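Local coordinates for protein proteasome accessory factor B/C (PafBC) (Paenarthrobacter aurescens, PDB 6SJ9) that acts as a transcriptional regulator of the bacterial DNA damage response, probably binding DNA through winged helix-turn-helix domains, at residues Tyr295-Lys300 with Ile655-Val660; Pro327-Pro332 with Leu587-Leu592; Leu353-Phe358 with Asp372-Ser377. One frame throughout, in Å; residues are numbered along the deposited sequence.

Contact 1. Residues Tyr295-Lys300 with Ile655-Val660; sequences YGPHVK and IDAALV
The flat peptide joining Gly-296 to Pro-297 carries the methyl group of Ala-658 over one of its faces: Ala-658 CB stands 3.5 Å from Gly-296 C, almost straight above the peptide plane, and 3.6 Å from Pro-297 N. The same side of the pyrrolidine ring meets both alanines, Ala-658 CB lying 4.1 Å from Pro-297 CD and Ala-657 CB reaching Pro-297 CB at 4.0 Å. Two ferredoxin-like WCX domains are joined here. The turn between helix 285-294 and the outermost strand 299-303 of the first domain rests on the last turns of helix 645-659, the final helix of the second. Small residues on the helix let the backbones come close, with 3.9 Å between Pro-297 CA and Ala-658 CA. Gly-296 breaks away from the preceding helix with a positive phi (52°), a conformation that favours glycine; a beta carbon there would run into Pro-297 CD. The turn is closed by a backbone bond from His-298 N to Tyr-295 O (3.1 Å). Leu-315 of helix 305-323 also packs on Ala-658, which is buried. Although no hydrogen bond passes directly between 295-300 and 655-660, a polar link forms next to the contact, where Gln-661 NE2 is hydrogen-bonded to both Val-299 O and Ala-658 O.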
ATOM      1  N   TYR A 295     -18.469  -0.720   0.381  1.00 49.66           N
ATOM      2  CA  TYR A 295     -19.111  -1.837  -0.296  1.00 55.91           C
ATOM      3  C   TYR A 295     -20.547  -1.514  -0.753  1.00 58.29           C
ATOM      4  O   TYR A 295     -21.155  -2.322  -1.471  1.00 58.42           O
ATOM      5  CB  TYR A 295     -19.126  -3.071   0.613  1.00 56.83           C
ATOM      6  CG  TYR A 295     -17.771  -3.599   1.035  1.00 54.82           C
ATOM      7  CD1 TYR A 295     -16.662  -3.501   0.207  1.00 54.24           C
ATOM      8  CD2 TYR A 295     -17.601  -4.164   2.299  1.00 55.85           C
ATOM      9  CE1 TYR A 295     -15.408  -3.986   0.619  1.00 53.98           C
ATOM     10  CE2 TYR A 295     -16.372  -4.657   2.722  1.00 55.23           C
ATOM     11  CZ  TYR A 295     -15.276  -4.564   1.887  1.00 57.45           C
ATOM     12  OH  TYR A 295     -14.059  -5.040   2.354  1.00 60.45           O
ATOM     13  N   GLY A 296     -21.091  -0.351  -0.379  1.00 58.16           N
ATOM     14  CA  GLY A 296     -22.406   0.081  -0.829  1.00 61.45           C
ATOM     15  C   GLY A 296     -23.569  -0.890  -0.643  1.00 64.22           C
ATOM     16  O   GLY A 296     -23.889  -1.327   0.472  1.00 63.24           O
ATOM     17  N   PRO A 297     -24.286  -1.183  -1.737  1.00 65.38           N
ATOM     18  CA  PRO A 297     -25.436  -2.093  -1.628  1.00 68.94           C
ATOM     19  C   PRO A 297     -25.051  -3.552  -1.437  1.00 67.52           C
ATOM     20  O   PRO A 297     -25.927  -4.348  -1.130  1.00 72.11           O
ATOM     21  CB  PRO A 297     -26.166  -1.890  -2.958  1.00 70.61           C
ATOM     22  CG  PRO A 297     -25.038  -1.603  -3.908  1.00 67.63           C
ATOM     23  CD  PRO A 297     -24.041  -0.773  -3.135  1.00 63.94           C
ATOM     24  N   HIS A 298     -23.777  -3.926  -1.556  1.00 66.12           N
ATOM     25  CA  HIS A 298     -23.400  -5.320  -1.342  1.00 65.48           C
ATOM     26  C   HIS A 298     -23.484  -5.761   0.113  1.00 64.40           C
ATOM     27  O   HIS A 298     -23.304  -6.945   0.389  1.00 67.07           O
ATOM     28  CB  HIS A 298     -21.989  -5.564  -1.853  1.00 66.42           C
ATOM     29  CG  HIS A 298     -21.842  -5.389  -3.327  1.00 72.28           C
ATOM     30  ND1 HIS A 298     -22.891  -5.576  -4.211  1.00 75.06           N
ATOM     31  CD2 HIS A 298     -20.771  -5.029  -4.079  1.00 71.64           C
ATOM     32  CE1 HIS A 298     -22.467  -5.345  -5.443  1.00 74.45           C
ATOM     33  NE2 HIS A 298     -21.183  -5.015  -5.391  1.00 73.57           N
ATOM     34  N   VAL A 299     -23.770  -4.864   1.044  1.00 63.20           N
ATOM     35  CA  VAL A 299     -23.790  -5.209   2.459  1.00 63.10           C
ATOM     36  C   VAL A 299     -24.846  -4.365   3.146  1.00 66.55           C
ATOM     37  O   VAL A 299     -25.077  -3.205   2.787  1.00 69.12           O
ATOM     38  CB  VAL A 299     -22.386  -5.031   3.115  1.00 60.20           C
ATOM     39  CG1 VAL A 299     -21.860  -3.568   3.007  1.00 55.95           C
ATOM     40  CG2 VAL A 299     -22.404  -5.477   4.578  1.00 59.48           C
ATOM     41  N   LYS A 300     -25.492  -4.970   4.128  1.00 68.13           N
ATOM     42  CA  LYS A 300     -26.340  -4.282   5.081  1.00 70.30           C
ATOM     43  C   LYS A 300     -25.886  -4.665   6.477  1.00 71.54           C
ATOM     44  O   LYS A 300     -25.680  -5.849   6.756  1.00 73.73           O
ATOM     45  CB  LYS A 300     -27.831  -4.659   4.912  1.00 70.72           C
ATOM     46  CG  LYS A 300     -28.728  -4.021   5.958  1.00 69.80           C
ATOM     47  CD  LYS A 300     -30.144  -4.603   5.870  1.00 73.74           C
ATOM     48  CE  LYS A 300     -31.147  -3.894   6.769  1.00 76.31           C
ATOM     49  NZ  LYS A 300     -32.495  -4.603   6.763  1.00 82.36           N
ATOM     50  N   ILE A 655     -24.903   4.755  -4.315  1.00 60.85           N
ATOM     51  CA  ILE A 655     -25.210   5.278  -2.980  1.00 63.09           C
ATOM     52  C   ILE A 655     -26.699   5.106  -2.666  1.00 71.54           C
ATOM     53  O   ILE A 655     -27.078   4.663  -1.572  1.00 76.55           O
ATOM     54  CB  ILE A 655     -24.794   6.759  -2.869  1.00 60.02           C
ATOM     55  CG1 ILE A 655     -23.272   6.924  -2.997  1.00 60.07           C
ATOM     56  CG2 ILE A 655     -25.290   7.350  -1.556  1.00 61.28           C
ATOM     57  CD1 ILE A 655     -22.815   8.344  -3.269  1.00 60.68           C
ATOM     58  N   ASP A 656     -27.572   5.486  -3.609  1.00 71.70           N
ATOM     59  CA  ASP A 656     -29.007   5.359  -3.352  1.00 76.15           C
ATOM     60  C   ASP A 656     -29.391   3.909  -3.125  1.00 73.58           C
ATOM     61  O   ASP A 656     -30.116   3.593  -2.176  1.00 75.39           O
ATOM     62  CB  ASP A 656     -29.837   5.963  -4.491  1.00 81.58           C
ATOM     63  CG  ASP A 656     -29.792   7.480  -4.504  1.00 84.80           C
ATOM     64  OD1 ASP A 656     -29.250   8.052  -3.526  1.00 85.79           O
ATOM     65  OD2 ASP A 656     -30.295   8.087  -5.484  1.00 84.76           O
ATOM     66  N   ALA A 657     -28.891   3.006  -3.970  1.00 69.88           N
ATOM     67  CA  ALA A 657     -29.174   1.590  -3.751  1.00 70.21           C
ATOM     68  C   ALA A 657     -28.685   1.140  -2.363  1.00 71.21           C
ATOM     69  O   ALA A 657     -29.374   0.390  -1.662  1.00 74.03           O
ATOM     70  CB  ALA A 657     -28.520   0.771  -4.871  1.00 67.02           C
ATOM     71  N   ALA A 658     -27.517   1.625  -1.935  1.00 68.21           N
ATOM     72  CA  ALA A 658     -27.029   1.327  -0.592  1.00 66.21           C
ATOM     73  C   ALA A 658     -27.962   1.878   0.481  1.00 69.72           C
ATOM     74  O   ALA A 658     -28.230   1.210   1.485  1.00 72.52           O
ATOM     75  CB  ALA A 658     -25.616   1.893  -0.423  1.00 60.31           C
ATOM     76  N   LEU A 659     -28.465   3.099   0.292  1.00 71.29           N
ATOM     77  CA  LEU A 659     -29.275   3.729   1.328  1.00 74.46           C
ATOM     78  C   LEU A 659     -30.645   3.073   1.454  1.00 78.37           C
ATOM     79  O   LEU A 659     -31.164   2.908   2.566  1.00 78.73           O
ATOM     80  CB  LEU A 659     -29.437   5.214   1.038  1.00 76.86           C
ATOM     81  CG  LEU A 659     -28.288   6.113   1.463  1.00 75.24           C
ATOM     82  CD1 LEU A 659     -28.462   7.487   0.832  1.00 77.23           C
ATOM     83  CD2 LEU A 659     -28.282   6.230   2.970  1.00 76.46           C
ATOM     84  N   VAL A 660     -31.255   2.697   0.329  1.00 79.49           N
ATOM     85  CA  VAL A 660     -32.591   2.121   0.374  1.00 82.11           C
ATOM     86  C   VAL A 660     -32.643   0.825   1.157  1.00 82.59           C
ATOM     87  O   VAL A 660     -33.734   0.361   1.464  1.00 86.88           O
ATOM     88  CB  VAL A 660     -33.150   1.874  -1.044  1.00 84.21           C
ATOM     89  CG1 VAL A 660     -33.180   3.169  -1.852  1.00 87.05           C
ATOM     90  CG2 VAL A 660     -32.349   0.799  -1.757  1.00 79.99           C
TER

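Contact 2. Residues Pro327-Pro332 with Leu587-Leu592; sequences PPLEFP and LVCLEL
Apolar packing centres on Cys-589, whose sulfur is met by two side chains of the 327-332 segment. Leu-329 brings one methyl against it, with CD2 only 3.3 Å from Cys-589 SG, a tight approach. Phe-331 adds a sulfur-aromatic contact: Cys-589 SG lies at the ring edge, near the ring plane, 5.1 Å from the centroid and 80° off the normal, with Phe-331 CZ as the nearest ring atom. With SG anti to the backbone N (chi1 -177°), the thiol projects from the strand between these two groups. Strand 586-592 is an inner strand of the four-stranded antiparallel sheet of the second ferredoxin-like WCX domain. Val-588 and Leu-590 pack on helix 627-634, whereas Cys-589 and Glu-591 point to the other side, where the loop between helices 305-323 and 346-360 runs across the sheet. Beside this packing a carboxylate oxygen rests on proline carbons: Glu-591, extended beyond CG, sets OE1 3.3 Å from Pro-327 CD and 3.4 Å from Pro-327 CG, the two side chains crossing at a slant. That oxygen also has a long, weak ion pair with Arg-640. Within the loop, Leu-329 is the centre of an inverse gamma turn, marked by a weak bond from Glu-330 N to Pro-328 O.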
ATOM      1  N   PRO A 327     -20.093  23.659  -7.811  1.00 83.16           N
ATOM      2  CA  PRO A 327     -19.204  24.814  -7.894  1.00 83.66           C
ATOM      3  C   PRO A 327     -18.793  25.042  -9.337  1.00 86.66           C
ATOM      4  O   PRO A 327     -18.997  24.162 -10.194  1.00 85.54           O
ATOM      5  CB  PRO A 327     -18.007  24.389  -7.022  1.00 79.31           C
ATOM      6  CG  PRO A 327     -17.923  22.951  -7.266  1.00 74.43           C
ATOM      7  CD  PRO A 327     -19.366  22.468  -7.338  1.00 80.62           C
ATOM      8  N   PRO A 328     -18.244  26.214  -9.663  1.00 89.68           N
ATOM      9  CA  PRO A 328     -17.766  26.423 -11.033  1.00 90.05           C
ATOM     10  C   PRO A 328     -16.464  25.668 -11.239  1.00 85.21           C
ATOM     11  O   PRO A 328     -15.582  25.646 -10.375  1.00 80.10           O
ATOM     12  CB  PRO A 328     -17.558  27.942 -11.123  1.00 94.17           C
ATOM     13  CG  PRO A 328     -17.869  28.506  -9.743  1.00 95.00           C
ATOM     14  CD  PRO A 328     -17.911  27.352  -8.785  1.00 91.67           C
ATOM     15  N   LEU A 329     -16.345  25.073 -12.420  1.00 87.09           N
ATOM     16  CA  LEU A 329     -15.185  24.270 -12.763  1.00 87.52           C
ATOM     17  C   LEU A 329     -14.047  25.149 -13.268  1.00 91.20           C
ATOM     18  O   LEU A 329     -13.590  25.026 -14.401  1.00 94.12           O
ATOM     19  CB  LEU A 329     -15.615  23.302 -13.846  1.00 87.42           C
ATOM     20  CG  LEU A 329     -16.422  22.180 -13.244  1.00 87.65           C
ATOM     21  CD1 LEU A 329     -17.179  21.453 -14.332  1.00 88.44           C
ATOM     22  CD2 LEU A 329     -15.455  21.296 -12.523  1.00 85.54           C
ATOM     23  N   GLU A 330     -13.542  26.001 -12.385  1.00 90.80           N
ATOM     24  CA  GLU A 330     -12.503  26.964 -12.743  1.00 93.74           C
ATOM     25  C   GLU A 330     -11.179  26.508 -12.148  1.00 91.18           C
ATOM     26  O   GLU A 330     -11.017  26.510 -10.925  1.00 90.80           O
ATOM     27  CB  GLU A 330     -12.858  28.384 -12.293  1.00 98.57           C
ATOM     28  CG  GLU A 330     -13.890  29.098 -13.177  1.00104.93           C
ATOM     29  CD  GLU A 330     -14.494  30.338 -12.520  1.00106.43           C
ATOM     30  OE1 GLU A 330     -15.562  30.223 -11.879  1.00106.63           O
ATOM     31  OE2 GLU A 330     -13.897  31.432 -12.638  1.00107.21           O
ATOM     32  N   PHE A 331     -10.239  26.117 -13.005  1.00 91.45           N
ATOM     33  CA  PHE A 331      -8.949  25.744 -12.432  1.00 91.93           C
ATOM     34  C   PHE A 331      -7.953  26.879 -12.648  1.00 99.60           C
ATOM     35  O   PHE A 331      -7.992  27.534 -13.697  1.00103.15           O
ATOM     36  CB  PHE A 331      -8.410  24.457 -13.070  1.00 85.59           C
ATOM     37  CG  PHE A 331      -9.158  23.208 -12.660  1.00 81.81           C
ATOM     38  CD1 PHE A 331      -8.841  22.547 -11.483  1.00 76.62           C
ATOM     39  CD2 PHE A 331     -10.168  22.690 -13.458  1.00 81.07           C
ATOM     40  CE1 PHE A 331      -9.516  21.406 -11.100  1.00 73.07           C
ATOM     41  CE2 PHE A 331     -10.846  21.552 -13.078  1.00 78.23           C
ATOM     42  CZ  PHE A 331     -10.517  20.907 -11.897  1.00 74.65           C
ATOM     43  N   PRO A 332      -7.057  27.191 -11.704  1.00103.79           N
ATOM     44  CA  PRO A 332      -6.045  28.226 -11.963  1.00110.27           C
ATOM     45  C   PRO A 332      -5.034  27.750 -12.994  1.00119.98           C
ATOM     46  O   PRO A 332      -4.993  26.580 -13.378  1.00120.30           O
ATOM     47  CB  PRO A 332      -5.377  28.436 -10.595  1.00105.78           C
ATOM     48  CG  PRO A 332      -6.302  27.823  -9.600  1.00102.43           C
ATOM     49  CD  PRO A 332      -6.964  26.685 -10.325  1.00101.36           C
ATOM     50  N   LEU A 587     -10.619  10.027 -16.767  1.00 57.70           N
ATOM     51  CA  LEU A 587     -10.409  11.330 -16.148  1.00 58.38           C
ATOM     52  C   LEU A 587     -11.678  11.818 -15.447  1.00 58.20           C
ATOM     53  O   LEU A 587     -12.772  11.757 -16.014  1.00 60.00           O
ATOM     54  CB  LEU A 587      -9.943  12.309 -17.224  1.00 62.47           C
ATOM     55  CG  LEU A 587      -9.423  13.681 -16.800  1.00 66.69           C
ATOM     56  CD1 LEU A 587     -10.554  14.677 -16.588  1.00 68.66           C
ATOM     57  CD2 LEU A 587      -8.520  13.547 -15.549  1.00 65.23           C
ATOM     58  N   VAL A 588     -11.558  12.195 -14.179  1.00 56.84           N
ATOM     59  CA  VAL A 588     -12.709  12.526 -13.346  1.00 57.42           C
ATOM     60  C   VAL A 588     -12.411  13.837 -12.637  1.00 58.84           C
ATOM     61  O   VAL A 588     -11.267  14.098 -12.262  1.00 59.64           O
ATOM     62  CB  VAL A 588     -13.020  11.417 -12.322  1.00 56.09           C
ATOM     63  CG1 VAL A 588     -14.157  11.820 -11.438  1.00 54.62           C
ATOM     64  CG2 VAL A 588     -13.313  10.097 -13.025  1.00 54.81           C
ATOM     65  N   CYS A 589     -13.409  14.696 -12.528  1.00 59.55           N
ATOM     66  CA  CYS A 589     -13.307  15.936 -11.775  1.00 59.77           C
ATOM     67  C   CYS A 589     -14.103  15.769 -10.488  1.00 60.62           C
ATOM     68  O   CYS A 589     -15.280  15.407 -10.540  1.00 62.42           O
ATOM     69  CB  CYS A 589     -13.829  17.109 -12.604  1.00 64.39           C
ATOM     70  SG  CYS A 589     -13.642  18.653 -11.759  1.00 70.28           S
ATOM     71  N   LEU A 590     -13.443  15.967  -9.342  1.00 58.06           N
ATOM     72  CA  LEU A 590     -13.994  15.762  -8.006  1.00 54.39           C
ATOM     73  C   LEU A 590     -14.125  17.098  -7.306  1.00 53.91           C
ATOM     74  O   LEU A 590     -13.341  18.012  -7.568  1.00 54.14           O
ATOM     75  CB  LEU A 590     -13.071  14.875  -7.124  1.00 50.03           C
ATOM     76  CG  LEU A 590     -12.691  13.489  -7.588  1.00 47.66           C
ATOM     77  CD1 LEU A 590     -11.690  12.813  -6.624  1.00 48.46           C
ATOM     78  CD2 LEU A 590     -13.910  12.634  -7.814  1.00 51.64           C
ATOM     79  N   GLU A 591     -15.080  17.195  -6.382  1.00 56.11           N
ATOM     80  CA  GLU A 591     -15.026  18.191  -5.319  1.00 55.05           C
ATOM     81  C   GLU A 591     -14.714  17.476  -4.004  1.00 54.35           C
ATOM     82  O   GLU A 591     -15.322  16.454  -3.687  1.00 52.86           O
ATOM     83  CB  GLU A 591     -16.319  18.981  -5.168  1.00 56.76           C
ATOM     84  CG  GLU A 591     -16.227  19.999  -4.023  1.00 60.17           C
ATOM     85  CD  GLU A 591     -17.462  20.875  -3.892  1.00 64.16           C
ATOM     86  OE1 GLU A 591     -18.391  20.718  -4.707  1.00 66.60           O
ATOM     87  OE2 GLU A 591     -17.515  21.702  -2.962  1.00 65.01           O
ATOM     88  N   LEU A 592     -13.760  18.016  -3.262  1.00 53.83           N
ATOM     89  CA  LEU A 592     -13.316  17.516  -1.976  1.00 51.59           C
ATOM     90  C   LEU A 592     -13.639  18.532  -0.897  1.00 52.11           C
ATOM     91  O   LEU A 592     -13.454  19.735  -1.098  1.00 52.40           O
ATOM     92  CB  LEU A 592     -11.794  17.253  -1.996  1.00 49.83           C
ATOM     93  CG  LEU A 592     -11.275  16.301  -3.093  1.00 51.13           C
ATOM     94  CD1 LEU A 592      -9.777  16.209  -3.097  1.00 48.40           C
ATOM     95  CD2 LEU A 592     -11.872  14.900  -2.967  1.00 50.90           C
TER

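Contact 3. Residues Leu353-Phe358 with Asp372-Ser377; sequences LQLVPF and DHFGIS
This is helix-to-helix packing through one aromatic side chain: Phe-374 of helix 367-374 reaches onto helix 346-360 of the PafC helix-turn-helix domain. Helix 367-374, the turn and helix 378-389 form the helix-turn-helix itself, and helix 346-360 precedes them. The Phe-374 ring meets three side chains across the contact. Leu-355 CD2 approaches to 3.9 Å from Phe-374 CE2, and Phe-358 CE2 comes obliquely to 4.2 Å from the same atom. From its own helix, His-373 puts CD2 over the centre of one ring face, 3.9 Å above the plane. Cutting Phe-374 back to an alanine is likely to leave Leu-355 and Phe-358 without their shared apolar partner, take away the ring edge that Gln-354 OE1 meets, and open a gap between the two helices. Gly-375 ends helix 367-374 in a Schellman motif, with Gly-375 N bonded to Asp-372 O, and Ser-377 N-caps the next helix through a bond from Ala-380 N to its OG. Gln-354, its chain extended beyond CG (chi2 162°), carries its amide to the ring at 29° between the planes. There OE1 lies at the ring edge, near its plane, 3.3 Å from Phe-374 CE1.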
ATOM      1  N   LEU A 353      13.107   3.774   1.485  1.00 36.96           N
ATOM      2  CA  LEU A 353      13.806   2.662   2.107  1.00 41.13           C
ATOM      3  C   LEU A 353      14.887   3.160   3.067  1.00 42.55           C
ATOM      4  O   LEU A 353      15.113   2.559   4.119  1.00 43.66           O
ATOM      5  CB  LEU A 353      14.416   1.754   1.036  1.00 43.79           C
ATOM      6  CG  LEU A 353      13.387   0.943   0.253  1.00 42.94           C
ATOM      7  CD1 LEU A 353      14.107   0.230  -0.824  1.00 37.99           C
ATOM      8  CD2 LEU A 353      12.669  -0.052   1.179  1.00 38.68           C
ATOM      9  N   GLN A 354      15.581   4.247   2.701  1.00 42.94           N
ATOM     10  CA  GLN A 354      16.677   4.798   3.481  1.00 42.53           C
ATOM     11  C   GLN A 354      16.184   5.591   4.678  1.00 40.27           C
ATOM     12  O   GLN A 354      16.992   5.974   5.527  1.00 43.51           O
ATOM     13  CB  GLN A 354      17.554   5.689   2.590  1.00 43.06           C
ATOM     14  CG  GLN A 354      18.424   4.889   1.651  1.00 45.44           C
ATOM     15  CD  GLN A 354      18.957   5.721   0.506  1.00 58.01           C
ATOM     16  OE1 GLN A 354      19.162   6.921   0.627  1.00 61.29           O
ATOM     17  NE2 GLN A 354      19.091   5.089  -0.659  1.00 66.40           N
ATOM     18  N   LEU A 355      14.890   5.882   4.741  1.00 36.46           N
ATOM     19  CA  LEU A 355      14.346   6.453   5.960  1.00 40.57           C
ATOM     20  C   LEU A 355      14.249   5.391   7.054  1.00 38.72           C
ATOM     21  O   LEU A 355      14.326   5.727   8.240  1.00 38.75           O
ATOM     22  CB  LEU A 355      12.964   7.058   5.702  1.00 37.84           C
ATOM     23  CG  LEU A 355      12.884   8.138   4.635  1.00 43.23           C
ATOM     24  CD1 LEU A 355      11.456   8.734   4.595  1.00 41.18           C
ATOM     25  CD2 LEU A 355      13.880   9.240   4.947  1.00 43.07           C
ATOM     26  N   VAL A 356      14.098   4.116   6.674  1.00 36.16           N
ATOM     27  CA  VAL A 356      13.835   3.074   7.675  1.00 39.55           C
ATOM     28  C   VAL A 356      14.910   3.046   8.767  1.00 42.90           C
ATOM     29  O   VAL A 356      14.547   3.070   9.956  1.00 42.39           O
ATOM     30  CB  VAL A 356      13.624   1.713   6.983  1.00 41.01           C
ATOM     31  CG1 VAL A 356      13.446   0.575   8.027  1.00 43.35           C
ATOM     32  CG2 VAL A 356      12.432   1.788   6.047  1.00 41.64           C
ATOM     33  N   PRO A 357      16.216   3.043   8.458  1.00 45.34           N
ATOM     34  CA  PRO A 357      17.224   3.012   9.558  1.00 44.60           C
ATOM     35  C   PRO A 357      17.126   4.199  10.516  1.00 47.61           C
ATOM     36  O   PRO A 357      17.428   4.037  11.705  1.00 49.02           O
ATOM     37  CB  PRO A 357      18.577   2.999   8.823  1.00 41.36           C
ATOM     38  CG  PRO A 357      18.270   2.338   7.508  1.00 46.07           C
ATOM     39  CD  PRO A 357      16.844   2.850   7.137  1.00 44.89           C
ATOM     40  N   PHE A 358      16.730   5.391  10.039  1.00 42.51           N
ATOM     41  CA  PHE A 358      16.503   6.519  10.950  1.00 39.90           C
ATOM     42  C   PHE A 358      15.323   6.262  11.866  1.00 38.71           C
ATOM     43  O   PHE A 358      15.412   6.483  13.075  1.00 43.41           O
ATOM     44  CB  PHE A 358      16.232   7.807  10.167  1.00 38.34           C
ATOM     45  CG  PHE A 358      17.397   8.288   9.401  1.00 44.80           C
ATOM     46  CD1 PHE A 358      18.406   9.036  10.040  1.00 49.71           C
ATOM     47  CD2 PHE A 358      17.526   7.972   8.063  1.00 44.32           C
ATOM     48  CE1 PHE A 358      19.506   9.504   9.341  1.00 49.50           C
ATOM     49  CE2 PHE A 358      18.616   8.411   7.361  1.00 52.94           C
ATOM     50  CZ  PHE A 358      19.627   9.172   7.992  1.00 52.75           C
ATOM     51  N   ASP A 372      17.411  17.916   5.280  1.00 50.63           N
ATOM     52  CA  ASP A 372      18.630  18.590   4.813  1.00 52.75           C
ATOM     53  C   ASP A 372      19.624  17.593   4.247  1.00 54.17           C
ATOM     54  O   ASP A 372      20.214  17.827   3.195  1.00 56.15           O
ATOM     55  CB  ASP A 372      19.317  19.329   5.955  1.00 51.73           C
ATOM     56  CG  ASP A 372      18.528  20.492   6.472  1.00 51.18           C
ATOM     57  OD1 ASP A 372      17.542  20.922   5.847  1.00 51.87           O
ATOM     58  OD2 ASP A 372      18.908  20.974   7.543  1.00 53.78           O
ATOM     59  N   HIS A 373      19.815  16.475   4.946  1.00 52.85           N
ATOM     60  CA  HIS A 373      20.730  15.440   4.494  1.00 51.05           C
ATOM     61  C   HIS A 373      20.339  14.907   3.114  1.00 50.25           C
ATOM     62  O   HIS A 373      21.206  14.653   2.269  1.00 51.74           O
ATOM     63  CB  HIS A 373      20.750  14.315   5.524  1.00 50.17           C
ATOM     64  CG  HIS A 373      21.466  13.090   5.052  1.00 56.45           C
ATOM     65  ND1 HIS A 373      22.842  13.004   4.990  1.00 60.27           N
ATOM     66  CD2 HIS A 373      20.992  11.909   4.592  1.00 57.29           C
ATOM     67  CE1 HIS A 373      23.182  11.817   4.522  1.00 60.74           C
ATOM     68  NE2 HIS A 373      22.077  11.133   4.274  1.00 59.87           N
ATOM     69  N   PHE A 374      19.045  14.693   2.872  1.00 45.96           N
ATOM     70  CA  PHE A 374      18.621  14.259   1.546  1.00 47.50           C
ATOM     71  C   PHE A 374      18.447  15.413   0.549  1.00 49.75           C
ATOM     72  O   PHE A 374      18.167  15.156  -0.631  1.00 51.88           O
ATOM     73  CB  PHE A 374      17.304  13.447   1.637  1.00 44.42           C
ATOM     74  CG  PHE A 374      17.510  12.065   2.162  1.00 45.89           C
ATOM     75  CD1 PHE A 374      18.061  11.085   1.364  1.00 45.07           C
ATOM     76  CD2 PHE A 374      17.182  11.760   3.443  1.00 49.97           C
ATOM     77  CE1 PHE A 374      18.280   9.827   1.850  1.00 50.44           C
ATOM     78  CE2 PHE A 374      17.393  10.513   3.931  1.00 53.28           C
ATOM     79  CZ  PHE A 374      17.954   9.535   3.130  1.00 52.30           C
ATOM     80  N   GLY A 375      18.596  16.662   0.976  1.00 49.26           N
ATOM     81  CA  GLY A 375      18.504  17.768   0.034  1.00 48.34           C
ATOM     82  C   GLY A 375      17.105  18.086  -0.410  1.00 46.32           C
ATOM     83  O   GLY A 375      16.918  18.625  -1.503  1.00 48.34           O
ATOM     84  N   ILE A 376      16.103  17.770   0.411  1.00 41.19           N
ATOM     85  CA  ILE A 376      14.718  18.061   0.096  1.00 41.59           C
ATOM     86  C   ILE A 376      14.139  18.911   1.206  1.00 43.80           C
ATOM     87  O   ILE A 376      14.712  19.048   2.284  1.00 45.11           O
ATOM     88  CB  ILE A 376      13.882  16.772  -0.089  1.00 41.71           C
ATOM     89  CG1 ILE A 376      13.964  15.905   1.183  1.00 39.56           C
ATOM     90  CG2 ILE A 376      14.395  16.025  -1.327  1.00 39.41           C
ATOM     91  CD1 ILE A 376      13.060  14.671   1.227  1.00 38.54           C
ATOM     92  N   SER A 377      12.985  19.496   0.918  1.00 42.67           N
ATOM     93  CA  SER A 377      12.337  20.327   1.915  1.00 42.40           C
ATOM     94  C   SER A 377      11.782  19.485   3.074  1.00 40.89           C
ATOM     95  O   SER A 377      11.530  18.286   2.959  1.00 39.01           O
ATOM     96  CB  SER A 377      11.222  21.159   1.272  1.00 45.05           C
ATOM     97  OG  SER A 377      10.082  20.373   0.956  1.00 45.72           O
TER

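Overall arrangement
The three contacts are nested along the chain, contact 3 inside the loop closed by contact 2 and contact 2 inside that closed by contact 1. Contacts 1 and 2 both involve the second WCX domain, through its last helix and an inner sheet strand respectively; their centres are 26 Å apart and their nearest atoms about 11 Å. Contact 3 lies on the opposite side of the chain's centre from contact 1, 44 Å between centres, and 34 Å from the centre of contact 2. The potassium ligands Leu-16, Thr-18, Ile-81, Lys-83 and Ser-85 belong to none of them. Near contact 3 a PEG molecule, probably from crystallisation, lies about 4 Å from the Phe-358 side chain.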